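Local coordinates for putative adhesin (Bacteroides thetaiotaomicron, PDB 4QDG), which probably acts as an outer-membrane lipoprotein in pilus anchoring and cell adhesion, as a member of the FimB/Mfa2 family, at residues 281-286 against 294-299; 156-161 against 214-219; 73-78 against 132-137. All coordinates share one frame; numbering follows the deposited sequence.

Overall arrangement
Three antiparallel strand pairings sample the two ends of an elongated, strand-rich chain. Interactions 1 and 2 lie on the same side of its centre, with centres about 9 Å apart, because strand 278-285 runs parallel to strand 140-159 as its neighbour: Met-281 O lies 2.7 Å from Val-156 N and Leu-285 N 2.8 Å from Gln-158 O, both probable hydrogen bonds. Interaction 3 belongs to the opposite end, its centre about 51 Å from that of interaction 1 and 55 Å from that of interaction 2. In interaction 1 the Ile-298 side chain lies about 8 Å from that of the magnesium ligand Glu-276 and 12 Å from the ion, too far for direct contact; interactions 2 and 3 lie away from both sites.

Interaction 1 of 3, residues 281-286 against 294-299; sequences MIFFLS and TYIKIN
Ile-282 and Lys-297 face each other as the hydrogen-bonded pair of an antiparallel hairpin. Ile-282 N donates to Lys-297 O (2.9 Å), and Lys-297 N returns a bond to Ile-282 O (3.1 Å). Their side chains run side by side on one face of the sheet, CB to CB at 3.9 Å, and CD1 of Ile-282 also follows the lysine chain out to its CD.

On the other face, the selenomethionine Met-281 bends at chi3 (79°), bringing its CE to Ile-296 CD1 (4.0 Å) and near Ile-298. Ile-296 turns its second branch to the aromatic neighbour, CG2 lying 3.7 Å from Phe-283 CD2. Toward the connecting loop a water takes over from direct backbone bonds: it accepts from Phe-284 N and lies 2.8 Å from Tyr-295 O, to which it can donate. The Phe-284 ring presents its edge to Tyr-295 O and takes Ile-282 CG2 over one face.

The contact is therefore two-faced: the apolar face of Met-281, Phe-283, Ile-296 and Ile-298 packs against strand 246-251 and helix 252-263, whereas on the other the Lys-297 stem packs beside Ile-282 while the end of the lysine chain leads away from strand 278-285.

Interaction 2 of 3, residues 156-161 against 214-219; sequences VLQQMN and VVVAYA
Val-156 and Val-216 pack closely on one face of an antiparallel pair, Val-156 CG1 meeting Val-216 CG2 at 3.7 Å. With CG1 of Val-156 opposite its backbone N (chi1 173°), that branch reaches Val-216 while CG2 is left to touch Tyr-218 CB. The tyrosine ring itself leads away from the strand pair, toward a cation-pi contact with Arg-154. Val-216 CB also rests on Leu-157 O (3.3 Å), and Gln-158 lays its extended chain across Val-216 CG1, from CB out to OE1 (3.6 Å). Two backbone bonds join Leu-157 and Ala-217: Leu-157 N to Ala-217 O at 2.9 Å and Ala-217 N to Leu-157 O at 3.0 Å. Ala-217 O also receives the CA-H of Val-156. On the other face the side chains of Leu-157 and Ala-217 meet through their CB atoms, 4.1 Å apart.

Farther along, the pairing slackens. Gln-158 and Val-214 are partly exposed, and Gln-158 NE2 comes no nearer than 4.1 Å to Val-214 CG1. Direct backbone bonding gives way to a water that accepts from Gln-159 N and donates to Val-215 O (2.7 Å), bridging the diverging strands.

The pair forms part of a continuous run of strands. Strand 278-285 lies along the far edge of 140-159, bonded through Val-156 and Gln-158, and strand 199-207 borders 213-223, where Ala-203 and Ala-205 touch Val-216. Phe-170 and Phe-172 of strand 170-176 pack on Leu-157.

Interaction 3 of 3, residues 73-78 against 132-137; sequences QGNYHF and TLATAD
Tyr-76 and Leu-133 form the central hydrogen-bonded pair of two antiparallel strands whose axes, 4.5 Å apart at closest, make an angle of 149° between their N-to-C directions. The two bonds differ in geometry: Leu-133 N approaches Tyr-76 O nearly along the C=O axis (2.8 Å), whereas Tyr-76 N reaches Leu-133 O from 45° above the carbonyl plane (2.9 Å). Non-hydrogen-bonded pairs follow to each side, Asn-75 with Ala-134 and His-77 with Thr-132. Beyond Asn-75, Gly-74 O accepts from Thr-135 N.

Thr-135 adds a side-chain bond to the backbone one. Its OG1 sits between the backbone N and the carbonyl carbon (chi1 61°) and accepts from Gly-74 N at 3.0 Å; the same oxygen is bonded to His-13 NE2. The methyl CG2 is thereby turned to Tyr-76 CE1 (3.6 Å), while the tyrosine hydroxyl bonds to Lys-72 O. At the other end Thr-132 OG1 lies at the edge of the His-77 ring, 2.6 Å from ND1 in a nearly straight hydrogen bond. With NE2 held by Glu-130, both ring nitrogens are engaged, which should fix the imidazole's rotation. The OD1 atom of Asn-75 lies beside the Thr-132 CG2 methyl (3.7 Å), while ND2 is hydrogen-bonded to Glu-45. Leu-133 CB meets Phe-78 CE2 at 4.2 Å on the face shared with Tyr-76.

That apolar face looks inward: Phe-78 and Leu-133 touch Val-15 and Leu-17 of strand 15-20, and Tyr-76 touches Val-42 of strand 38-44. The latter also pairs edge to edge with 75-82, whereas 127-137 continues the sheet toward strand 140-159.

Interaction 1 of 3, residues 281-286 against 294-299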
HETATM    1  N   MSE A 281      15.464   2.770  -0.991  1.00 28.21           N
HETATM    2  CA  MSE A 281      16.543   1.888  -1.423  1.00 28.02           C
HETATM    3  C   MSE A 281      17.655   2.683  -2.068  1.00 29.64           C
HETATM    4  O   MSE A 281      17.422   3.377  -3.054  1.00 27.60           O
HETATM    5  CB  MSE A 281      16.032   0.833  -2.396  1.00 30.10           C
HETATM    6  CG  MSE A 281      14.885   0.005  -1.874  1.00 37.47           C
HETATM    7 SE   MSE A 281      14.277  -1.212  -3.274  0.75 45.96          SE
HETATM    8  CE  MSE A 281      15.683  -2.581  -3.101  1.00 41.10           C
ATOM      9  N   ILE A 282      18.861   2.558  -1.526  1.00 25.33           N
ATOM     10  CA  ILE A 282      20.029   3.256  -2.056  1.00 25.50           C
ATOM     11  C   ILE A 282      20.924   2.250  -2.767  1.00 30.71           C
ATOM     12  O   ILE A 282      21.367   1.277  -2.157  1.00 27.63           O
ATOM     13  CB  ILE A 282      20.816   4.060  -0.986  1.00 27.84           C
ATOM     14  CG1 ILE A 282      19.872   5.033  -0.224  1.00 27.41           C
ATOM     15  CG2 ILE A 282      21.980   4.809  -1.648  1.00 29.60           C
ATOM     16  CD1 ILE A 282      20.465   5.629   1.009  1.00 35.95           C
ATOM     17  N   PHE A 283      21.162   2.497  -4.059  1.00 27.98           N
ATOM     18  CA  PHE A 283      22.059   1.706  -4.885  1.00 27.34           C
ATOM     19  C   PHE A 283      23.328   2.535  -5.116  1.00 30.16           C
ATOM     20  O   PHE A 283      23.244   3.723  -5.444  1.00 29.10           O
ATOM     21  CB  PHE A 283      21.385   1.296  -6.210  1.00 28.54           C
ATOM     22  CG  PHE A 283      20.175   0.394  -6.057  1.00 29.45           C
ATOM     23  CD1 PHE A 283      18.914   0.925  -5.807  1.00 32.21           C
ATOM     24  CD2 PHE A 283      20.293  -0.983  -6.195  1.00 30.81           C
ATOM     25  CE1 PHE A 283      17.797   0.090  -5.665  1.00 32.48           C
ATOM     26  CE2 PHE A 283      19.180  -1.815  -6.050  1.00 33.98           C
ATOM     27  CZ  PHE A 283      17.934  -1.271  -5.794  1.00 32.09           C
ATOM     28  N   PHE A 284      24.496   1.920  -4.920  1.00 27.12           N
ATOM     29  CA  PHE A 284      25.771   2.624  -5.095  1.00 26.79           C
ATOM     30  C   PHE A 284      26.333   2.341  -6.483  1.00 29.09           C
ATOM     31  O   PHE A 284      26.275   1.204  -6.959  1.00 28.19           O
ATOM     32  CB  PHE A 284      26.770   2.279  -3.980  1.00 28.26           C
ATOM     33  CG  PHE A 284      26.226   2.689  -2.635  1.00 29.76           C
ATOM     34  CD1 PHE A 284      26.372   4.000  -2.178  1.00 34.06           C
ATOM     35  CD2 PHE A 284      25.505   1.792  -1.856  1.00 28.90           C
ATOM     36  CE1 PHE A 284      25.844   4.386  -0.946  1.00 34.27           C
ATOM     37  CE2 PHE A 284      24.947   2.186  -0.650  1.00 32.00           C
ATOM     38  CZ  PHE A 284      25.104   3.483  -0.205  1.00 31.13           C
ATOM     39  N   LEU A 285      26.798   3.409  -7.149  1.00 24.58           N
ATOM     40  CA  LEU A 285      27.312   3.328  -8.512  1.00 25.81           C
ATOM     41  C   LEU A 285      28.785   3.642  -8.578  1.00 31.79           C
ATOM     42  O   LEU A 285      29.300   4.463  -7.820  1.00 31.28           O
ATOM     43  CB  LEU A 285      26.555   4.282  -9.475  1.00 25.73           C
ATOM     44  CG  LEU A 285      25.003   4.249  -9.463  1.00 29.35           C
ATOM     45  CD1 LEU A 285      24.435   5.209 -10.507  1.00 28.53           C
ATOM     46  CD2 LEU A 285      24.455   2.834  -9.662  1.00 29.25           C
ATOM     47  N   SER A 286      29.447   2.992  -9.524  1.00 30.67           N
ATOM     48  CA  SER A 286      30.841   3.208  -9.879  1.00 31.12           C
ATOM     49  C   SER A 286      30.925   4.440 -10.831  1.00 36.12           C
ATOM     50  O   SER A 286      29.869   4.845 -11.349  1.00 34.52           O
ATOM     51  CB  SER A 286      31.400   1.946 -10.523  1.00 33.52           C
ATOM     52  OG  SER A 286      30.544   1.496 -11.554  1.00 42.68           O
ATOM     53  N   THR A 294      27.207  -5.194  -4.438  1.00 32.89           N
ATOM     54  CA  THR A 294      27.775  -5.709  -3.183  1.00 32.09           C
ATOM     55  C   THR A 294      26.838  -5.426  -1.986  1.00 35.72           C
ATOM     56  O   THR A 294      26.272  -6.359  -1.404  1.00 34.58           O
ATOM     57  CB  THR A 294      29.172  -5.156  -2.964  1.00 32.01           C
ATOM     58  OG1 THR A 294      29.113  -3.735  -2.902  1.00 32.17           O
ATOM     59  CG2 THR A 294      30.167  -5.606  -4.050  1.00 31.99           C
ATOM     60  N   TYR A 295      26.668  -4.138  -1.644  1.00 32.09           N
ATOM     61  CA  TYR A 295      25.835  -3.636  -0.545  1.00 30.20           C
ATOM     62  C   TYR A 295      24.922  -2.536  -1.017  1.00 33.81           C
ATOM     63  O   TYR A 295      25.315  -1.707  -1.843  1.00 33.27           O
ATOM     64  CB  TYR A 295      26.693  -3.080   0.602  1.00 31.22           C
ATOM     65  CG  TYR A 295      27.624  -4.081   1.241  1.00 33.00           C
ATOM     66  CD1 TYR A 295      28.870  -4.355   0.689  1.00 35.04           C
ATOM     67  CD2 TYR A 295      27.269  -4.737   2.414  1.00 34.84           C
ATOM     68  CE1 TYR A 295      29.728  -5.291   1.267  1.00 37.83           C
ATOM     69  CE2 TYR A 295      28.119  -5.669   3.007  1.00 37.79           C
ATOM     70  CZ  TYR A 295      29.355  -5.937   2.435  1.00 47.42           C
ATOM     71  OH  TYR A 295      30.189  -6.852   3.033  1.00 51.86           O
ATOM     72  N   ILE A 296      23.701  -2.541  -0.503  1.00 30.12           N
ATOM     73  CA  ILE A 296      22.686  -1.511  -0.733  1.00 29.78           C
ATOM     74  C   ILE A 296      22.138  -1.066   0.637  1.00 33.83           C
ATOM     75  O   ILE A 296      22.462  -1.661   1.673  1.00 34.68           O
ATOM     76  CB  ILE A 296      21.543  -1.951  -1.712  1.00 32.24           C
ATOM     77  CG1 ILE A 296      20.766  -3.181  -1.192  1.00 33.60           C
ATOM     78  CG2 ILE A 296      22.062  -2.137  -3.164  1.00 31.36           C
ATOM     79  CD1 ILE A 296      19.360  -3.368  -1.808  1.00 40.96           C
ATOM     80  N   LYS A 297      21.340  -0.021   0.645  1.00 29.20           N
ATOM     81  CA  LYS A 297      20.664   0.422   1.840  1.00 27.94           C
ATOM     82  C   LYS A 297      19.194   0.237   1.647  1.00 29.65           C
ATOM     83  O   LYS A 297      18.672   0.640   0.614  1.00 28.30           O
ATOM     84  CB  LYS A 297      20.994   1.876   2.191  1.00 30.56           C
ATOM     85  CG  LYS A 297      22.081   1.992   3.232  1.00 38.54           C
ATOM     86  CD  LYS A 297      22.403   3.429   3.525  1.00 41.07           C
ATOM     87  CE  LYS A 297      22.720   3.631   4.975  1.00 40.03           C
ATOM     88  NZ  LYS A 297      23.658   4.761   5.173  1.00 49.04           N
ATOM     89  N   ILE A 298      18.529  -0.439   2.606  1.00 25.86           N
ATOM     90  CA  ILE A 298      17.072  -0.578   2.591  1.00 24.16           C
ATOM     91  C   ILE A 298      16.588   0.051   3.874  1.00 27.72           C
ATOM     92  O   ILE A 298      17.054  -0.339   4.937  1.00 28.39           O
ATOM     93  CB  ILE A 298      16.544  -2.011   2.384  1.00 25.72           C
ATOM     94  CG1 ILE A 298      17.224  -2.676   1.180  1.00 27.04           C
ATOM     95  CG2 ILE A 298      15.015  -1.979   2.244  1.00 22.28           C
ATOM     96  CD1 ILE A 298      16.800  -4.086   0.899  1.00 34.75           C
ATOM     97  N   ASN A 299      15.692   1.053   3.778  1.00 24.07           N
ATOM     98  CA  ASN A 299      15.127   1.776   4.923  1.00 24.38           C
ATOM     99  C   ASN A 299      16.218   2.202   5.916  1.00 30.66           C
ATOM    100  O   ASN A 299      16.072   2.044   7.124  1.00 30.76           O
ATOM    101  CB  ASN A 299      14.009   0.955   5.605  1.00 23.59           C
ATOM    102  CG  ASN A 299      12.835   0.710   4.683  1.00 35.95           C
ATOM    103  OD1 ASN A 299      12.774   1.235   3.585  1.00 33.40           O
ATOM    104  ND2 ASN A 299      11.903  -0.114   5.073  1.00 31.78           N
TER
HETATM  105  O   HOH W   1      25.060  -0.783  -4.507  1.00 29.61           O

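Interaction 2 of 3, residues 156-161 against 214-219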
ATOM      1  N   VAL A 156      17.177   5.515  -4.692  1.00 27.88           N
ATOM      2  CA  VAL A 156      18.275   6.468  -4.715  1.00 26.20           C
ATOM      3  C   VAL A 156      19.499   5.868  -5.431  1.00 28.54           C
ATOM      4  O   VAL A 156      19.838   4.708  -5.214  1.00 26.78           O
ATOM      5  CB  VAL A 156      18.618   6.972  -3.290  1.00 29.06           C
ATOM      6  CG1 VAL A 156      19.887   7.836  -3.273  1.00 28.39           C
ATOM      7  CG2 VAL A 156      17.447   7.753  -2.690  1.00 28.95           C
ATOM      8  N   LEU A 157      20.126   6.668  -6.318  1.00 26.09           N
ATOM      9  CA  LEU A 157      21.367   6.319  -7.006  1.00 26.58           C
ATOM     10  C   LEU A 157      22.434   7.235  -6.463  1.00 31.99           C
ATOM     11  O   LEU A 157      22.269   8.450  -6.493  1.00 30.15           O
ATOM     12  CB  LEU A 157      21.256   6.406  -8.536  1.00 27.12           C
ATOM     13  CG  LEU A 157      20.083   5.705  -9.224  1.00 30.41           C
ATOM     14  CD1 LEU A 157      20.185   5.868 -10.704  1.00 30.25           C
ATOM     15  CD2 LEU A 157      20.030   4.213  -8.857  1.00 29.66           C
ATOM     16  N   GLN A 158      23.478   6.645  -5.849  1.00 29.17           N
ATOM     17  CA  GLN A 158      24.555   7.369  -5.188  1.00 27.30           C
ATOM     18  C   GLN A 158      25.916   6.888  -5.643  1.00 31.29           C
ATOM     19  O   GLN A 158      26.172   5.698  -5.630  1.00 30.77           O
ATOM     20  CB  GLN A 158      24.428   7.177  -3.678  1.00 27.97           C
ATOM     21  CG  GLN A 158      25.494   7.931  -2.849  1.00 30.66           C
ATOM     22  CD  GLN A 158      25.104   8.083  -1.403  1.00 38.58           C
ATOM     23  OE1 GLN A 158      23.924   7.976  -1.032  1.00 32.81           O
ATOM     24  NE2 GLN A 158      26.082   8.387  -0.563  1.00 24.04           N
ATOM     25  N   GLN A 159      26.806   7.798  -6.016  1.00 31.36           N
ATOM     26  CA  GLN A 159      28.162   7.364  -6.396  1.00 32.29           C
ATOM     27  C   GLN A 159      28.950   7.054  -5.148  1.00 38.25           C
ATOM     28  O   GLN A 159      28.902   7.822  -4.198  1.00 38.52           O
ATOM     29  CB  GLN A 159      28.883   8.401  -7.242  1.00 33.15           C
ATOM     30  CG  GLN A 159      28.486   8.325  -8.695  1.00 46.20           C
ATOM     31  CD  GLN A 159      29.607   8.780  -9.570  1.00 58.38           C
ATOM     32  OE1 GLN A 159      30.667   8.151  -9.619  1.00 50.78           O
ATOM     33  NE2 GLN A 159      29.392   9.887 -10.270  1.00 47.90           N
HETATM   34  N   MSE A 160      29.626   5.902  -5.136  1.00 37.27           N
HETATM   35  CA  MSE A 160      30.498   5.440  -4.060  1.00 37.68           C
HETATM   36  C   MSE A 160      31.592   6.474  -3.751  1.00 42.07           C
HETATM   37  O   MSE A 160      31.883   6.703  -2.577  1.00 42.41           O
HETATM   38  CB  MSE A 160      31.134   4.117  -4.456  1.00 40.80           C
HETATM   39  CG  MSE A 160      31.731   3.381  -3.289  1.00 50.76           C
HETATM   40 SE   MSE A 160      32.986   2.026  -3.890  0.75 62.61          SE
HETATM   41  CE  MSE A 160      34.484   3.193  -4.302  1.00 60.18           C
ATOM     42  N   ASN A 161      32.180   7.103  -4.795  1.00 38.88           N
ATOM     43  CA  ASN A 161      33.238   8.109  -4.628  1.00 40.36           C
ATOM     44  C   ASN A 161      32.679   9.489  -4.196  1.00 42.44           C
ATOM     45  O   ASN A 161      33.452  10.337  -3.757  1.00 42.32           O
ATOM     46  CB  ASN A 161      34.102   8.251  -5.897  1.00 38.78           C
ATOM     47  CG  ASN A 161      33.394   8.750  -7.134  1.00 57.65           C
ATOM     48  OD1 ASN A 161      32.234   9.168  -7.114  1.00 49.12           O
ATOM     49  ND2 ASN A 161      34.083   8.694  -8.265  1.00 49.72           N
ATOM     50  N   VAL A 214      27.680  15.742  -1.792  1.00 30.32           N
ATOM     51  CA  VAL A 214      27.326  14.480  -2.431  1.00 28.66           C
ATOM     52  C   VAL A 214      25.892  14.641  -2.933  1.00 32.45           C
ATOM     53  O   VAL A 214      24.968  14.845  -2.135  1.00 30.25           O
ATOM     54  CB  VAL A 214      27.498  13.241  -1.499  1.00 31.14           C
ATOM     55  CG1 VAL A 214      27.195  11.933  -2.256  1.00 30.12           C
ATOM     56  CG2 VAL A 214      28.894  13.215  -0.889  1.00 30.41           C
ATOM     57  N   VAL A 215      25.726  14.594  -4.258  1.00 31.69           N
ATOM     58  CA  VAL A 215      24.434  14.785  -4.918  1.00 31.99           C
ATOM     59  C   VAL A 215      24.006  13.450  -5.497  1.00 34.22           C
ATOM     60  O   VAL A 215      24.722  12.820  -6.279  1.00 32.07           O
ATOM     61  CB  VAL A 215      24.462  15.924  -5.977  1.00 36.21           C
ATOM     62  CG1 VAL A 215      23.107  16.057  -6.676  1.00 35.96           C
ATOM     63  CG2 VAL A 215      24.854  17.249  -5.341  1.00 35.75           C
ATOM     64  N   VAL A 216      22.838  13.009  -5.053  1.00 31.56           N
ATOM     65  CA  VAL A 216      22.287  11.732  -5.456  1.00 30.08           C
ATOM     66  C   VAL A 216      21.077  11.964  -6.354  1.00 33.74           C
ATOM     67  O   VAL A 216      20.484  13.042  -6.344  1.00 32.95           O
ATOM     68  CB  VAL A 216      21.942  10.859  -4.204  1.00 31.04           C
ATOM     69  CG1 VAL A 216      23.141  10.713  -3.284  1.00 30.72           C
ATOM     70  CG2 VAL A 216      20.756  11.403  -3.436  1.00 30.67           C
ATOM     71  N   ALA A 217      20.712  10.935  -7.098  1.00 30.40           N
ATOM     72  CA  ALA A 217      19.513  10.896  -7.928  1.00 30.09           C
ATOM     73  C   ALA A 217      18.441  10.157  -7.143  1.00 33.25           C
ATOM     74  O   ALA A 217      18.752   9.197  -6.420  1.00 31.72           O
ATOM     75  CB  ALA A 217      19.814  10.176  -9.245  1.00 30.42           C
ATOM     76  N   TYR A 218      17.188  10.569  -7.271  1.00 30.40           N
ATOM     77  CA  TYR A 218      16.109   9.849  -6.594  1.00 28.52           C
ATOM     78  C   TYR A 218      14.907   9.774  -7.492  1.00 29.77           C
ATOM     79  O   TYR A 218      14.732  10.637  -8.348  1.00 27.82           O
ATOM     80  CB  TYR A 218      15.730  10.482  -5.227  1.00 29.86           C
ATOM     81  CG  TYR A 218      14.888  11.734  -5.334  1.00 32.89           C
ATOM     82  CD1 TYR A 218      13.499  11.658  -5.420  1.00 35.78           C
ATOM     83  CD2 TYR A 218      15.476  12.991  -5.340  1.00 34.59           C
ATOM     84  CE1 TYR A 218      12.718  12.809  -5.554  1.00 38.17           C
ATOM     85  CE2 TYR A 218      14.705  14.151  -5.475  1.00 36.29           C
ATOM     86  CZ  TYR A 218      13.327  14.052  -5.590  1.00 40.47           C
ATOM     87  OH  TYR A 218      12.569  15.186  -5.730  1.00 42.61           O
ATOM     88  N   ALA A 219      14.078   8.748  -7.270  1.00 25.98           N
ATOM     89  CA  ALA A 219      12.788   8.511  -7.886  1.00 27.18           C
ATOM     90  C   ALA A 219      11.817   7.937  -6.834  1.00 31.68           C
ATOM     91  O   ALA A 219      12.157   7.000  -6.112  1.00 29.85           O
ATOM     92  CB  ALA A 219      12.911   7.555  -9.051  1.00 28.58           C
TER
HETATM   93  O   HOH W   2      26.233  10.680  -5.587  1.00 32.48           O

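Interaction 3 of 3, residues 73-78 against 132-137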
ATOM      1  N   GLN A  73     -31.840  -8.609  14.412  1.00 39.81           N
ATOM      2  CA  GLN A  73     -31.081  -9.614  15.167  0.50 39.23           C
ATOM      3  C   GLN A  73     -30.433 -10.629  14.214  1.00 43.45           C
ATOM      4  O   GLN A  73     -31.099 -11.157  13.332  1.00 43.92           O
ATOM      5  CB  GLN A  73     -31.986 -10.320  16.202  0.50 40.84           C
ATOM      6  CG  GLN A  73     -31.235 -11.100  17.292  0.50 51.19           C
ATOM      7  CD  GLN A  73     -32.128 -11.726  18.347  0.50 76.44           C
ATOM      8  OE1 GLN A  73     -33.222 -11.238  18.674  0.50 72.67           O
ATOM      9  NE2 GLN A  73     -31.645 -12.799  18.954  0.50 73.48           N
ATOM     10  N   GLY A  74     -29.139 -10.860  14.390  1.00 41.43           N
ATOM     11  CA  GLY A  74     -28.401 -11.807  13.558  1.00 41.03           C
ATOM     12  C   GLY A  74     -26.895 -11.704  13.608  1.00 42.96           C
ATOM     13  O   GLY A  74     -26.336 -10.834  14.288  1.00 42.43           O
ATOM     14  N   ASN A  75     -26.235 -12.609  12.872  1.00 38.27           N
ATOM     15  CA  ASN A  75     -24.781 -12.653  12.769  1.00 36.38           C
ATOM     16  C   ASN A  75     -24.420 -12.044  11.419  1.00 38.19           C
ATOM     17  O   ASN A  75     -24.939 -12.497  10.397  1.00 38.55           O
ATOM     18  CB  ASN A  75     -24.289 -14.103  12.948  1.00 36.59           C
ATOM     19  CG  ASN A  75     -22.791 -14.278  13.001  1.00 52.47           C
ATOM     20  OD1 ASN A  75     -22.056 -13.517  13.636  1.00 41.53           O
ATOM     21  ND2 ASN A  75     -22.310 -15.339  12.381  1.00 43.12           N
ATOM     22  N   TYR A  76     -23.612 -10.962  11.414  1.00 33.37           N
ATOM     23  CA  TYR A  76     -23.250 -10.235  10.183  1.00 32.02           C
ATOM     24  C   TYR A  76     -21.762 -10.241   9.906  1.00 33.39           C
ATOM     25  O   TYR A  76     -20.981 -10.413  10.832  1.00 32.70           O
ATOM     26  CB  TYR A  76     -23.722  -8.771  10.247  1.00 32.24           C
ATOM     27  CG  TYR A  76     -25.221  -8.619  10.252  1.00 32.93           C
ATOM     28  CD1 TYR A  76     -25.949  -8.707  11.439  1.00 33.97           C
ATOM     29  CD2 TYR A  76     -25.920  -8.365   9.074  1.00 34.10           C
ATOM     30  CE1 TYR A  76     -27.333  -8.590  11.450  1.00 33.63           C
ATOM     31  CE2 TYR A  76     -27.307  -8.207   9.077  1.00 35.49           C
ATOM     32  CZ  TYR A  76     -28.009  -8.311  10.273  1.00 39.87           C
ATOM     33  OH  TYR A  76     -29.378  -8.156  10.305  1.00 39.04           O
ATOM     34  N   HIS A  77     -21.379 -10.035   8.624  1.00 29.43           N
ATOM     35  CA  HIS A  77     -19.985  -9.917   8.196  1.00 28.98           C
ATOM     36  C   HIS A  77     -19.825  -8.545   7.562  1.00 30.46           C
ATOM     37  O   HIS A  77     -20.599  -8.178   6.669  1.00 29.46           O
ATOM     38  CB  HIS A  77     -19.550 -11.044   7.253  1.00 30.49           C
ATOM     39  CG  HIS A  77     -18.085 -10.971   6.914  1.00 33.51           C
ATOM     40  ND1 HIS A  77     -17.107 -11.370   7.824  1.00 34.69           N
ATOM     41  CD2 HIS A  77     -17.477 -10.499   5.803  1.00 33.83           C
ATOM     42  CE1 HIS A  77     -15.951 -11.112   7.245  1.00 32.93           C
ATOM     43  NE2 HIS A  77     -16.121 -10.610   6.020  1.00 33.37           N
ATOM     44  N   PHE A  78     -18.914  -7.746   8.130  1.00 26.05           N
ATOM     45  CA  PHE A  78     -18.665  -6.369   7.722  1.00 25.22           C
ATOM     46  C   PHE A  78     -17.359  -6.221   6.991  1.00 29.45           C
ATOM     47  O   PHE A  78     -16.360  -6.777   7.424  1.00 31.42           O
ATOM     48  CB  PHE A  78     -18.643  -5.462   8.958  1.00 25.91           C
ATOM     49  CG  PHE A  78     -19.924  -5.496   9.744  1.00 27.37           C
ATOM     50  CD1 PHE A  78     -20.995  -4.670   9.399  1.00 28.46           C
ATOM     51  CD2 PHE A  78     -20.051  -6.328  10.853  1.00 27.85           C
ATOM     52  CE1 PHE A  78     -22.182  -4.695  10.137  1.00 30.06           C
ATOM     53  CE2 PHE A  78     -21.229  -6.333  11.603  1.00 31.30           C
ATOM     54  CZ  PHE A  78     -22.290  -5.523  11.235  1.00 29.96           C
ATOM     55  N   THR A 132     -16.626 -10.374  11.466  1.00 29.20           N
ATOM     56  CA  THR A 132     -17.894 -11.092  11.644  1.00 29.45           C
ATOM     57  C   THR A 132     -18.350 -10.776  13.062  1.00 30.15           C
ATOM     58  O   THR A 132     -17.551 -10.885  14.006  1.00 28.36           O
ATOM     59  CB  THR A 132     -17.791 -12.600  11.359  1.00 32.87           C
ATOM     60  OG1 THR A 132     -17.302 -12.787  10.046  1.00 36.98           O
ATOM     61  CG2 THR A 132     -19.121 -13.291  11.442  1.00 25.55           C
ATOM     62  N   LEU A 133     -19.597 -10.309  13.210  1.00 26.17           N
ATOM     63  CA  LEU A 133     -20.072  -9.917  14.533  1.00 27.17           C
ATOM     64  C   LEU A 133     -21.581 -10.079  14.637  1.00 31.44           C
ATOM     65  O   LEU A 133     -22.324  -9.691  13.723  1.00 30.84           O
ATOM     66  CB  LEU A 133     -19.617  -8.449  14.837  1.00 26.88           C
ATOM     67  CG  LEU A 133     -20.148  -7.724  16.086  1.00 31.91           C
ATOM     68  CD1 LEU A 133     -19.600  -8.348  17.400  1.00 31.34           C
ATOM     69  CD2 LEU A 133     -19.769  -6.252  16.036  1.00 32.26           C
ATOM     70  N   ALA A 134     -22.023 -10.703  15.749  1.00 28.04           N
ATOM     71  CA  ALA A 134     -23.435 -10.878  16.040  1.00 28.98           C
ATOM     72  C   ALA A 134     -23.952  -9.599  16.712  1.00 36.12           C
ATOM     73  O   ALA A 134     -23.211  -8.931  17.444  1.00 34.98           O
ATOM     74  CB  ALA A 134     -23.665 -12.091  16.935  1.00 29.59           C
ATOM     75  N   THR A 135     -25.195  -9.243  16.421  1.00 34.05           N
ATOM     76  CA  THR A 135     -25.842  -8.061  16.985  1.00 34.97           C
ATOM     77  C   THR A 135     -26.217  -8.298  18.437  1.00 39.16           C
ATOM     78  O   THR A 135     -26.326  -9.447  18.875  1.00 40.27           O
ATOM     79  CB  THR A 135     -27.108  -7.712  16.194  1.00 42.78           C
ATOM     80  OG1 THR A 135     -28.019  -8.818  16.274  1.00 42.83           O
ATOM     81  CG2 THR A 135     -26.816  -7.331  14.756  1.00 37.85           C
ATOM     82  N   ALA A 136     -26.451  -7.212  19.171  1.00 33.35           N
ATOM     83  CA  ALA A 136     -26.897  -7.278  20.545  1.00 32.09           C
ATOM     84  C   ALA A 136     -27.880  -6.156  20.836  1.00 36.50           C
ATOM     85  O   ALA A 136     -27.964  -5.187  20.071  1.00 36.01           O
ATOM     86  CB  ALA A 136     -25.707  -7.197  21.491  1.00 31.73           C
ATOM     87  N   ASP A 137     -28.651  -6.308  21.925  1.00 33.20           N
ATOM     88  CA  ASP A 137     -29.508  -5.256  22.438  1.00 32.97           C
ATOM     89  C   ASP A 137     -28.594  -4.136  22.909  1.00 37.10           C
ATOM     90  O   ASP A 137     -27.594  -4.415  23.577  1.00 35.33           O
ATOM     91  CB  ASP A 137     -30.371  -5.772  23.587  1.00 34.55           C
ATOM     92  CG  ASP A 137     -31.567  -6.594  23.151  1.00 42.64           C
ATOM     93  OD1 ASP A 137     -32.004  -6.439  21.984  1.00 41.74           O
ATOM     94  OD2 ASP A 137     -32.086  -7.371  23.983  1.00 47.28           O
TER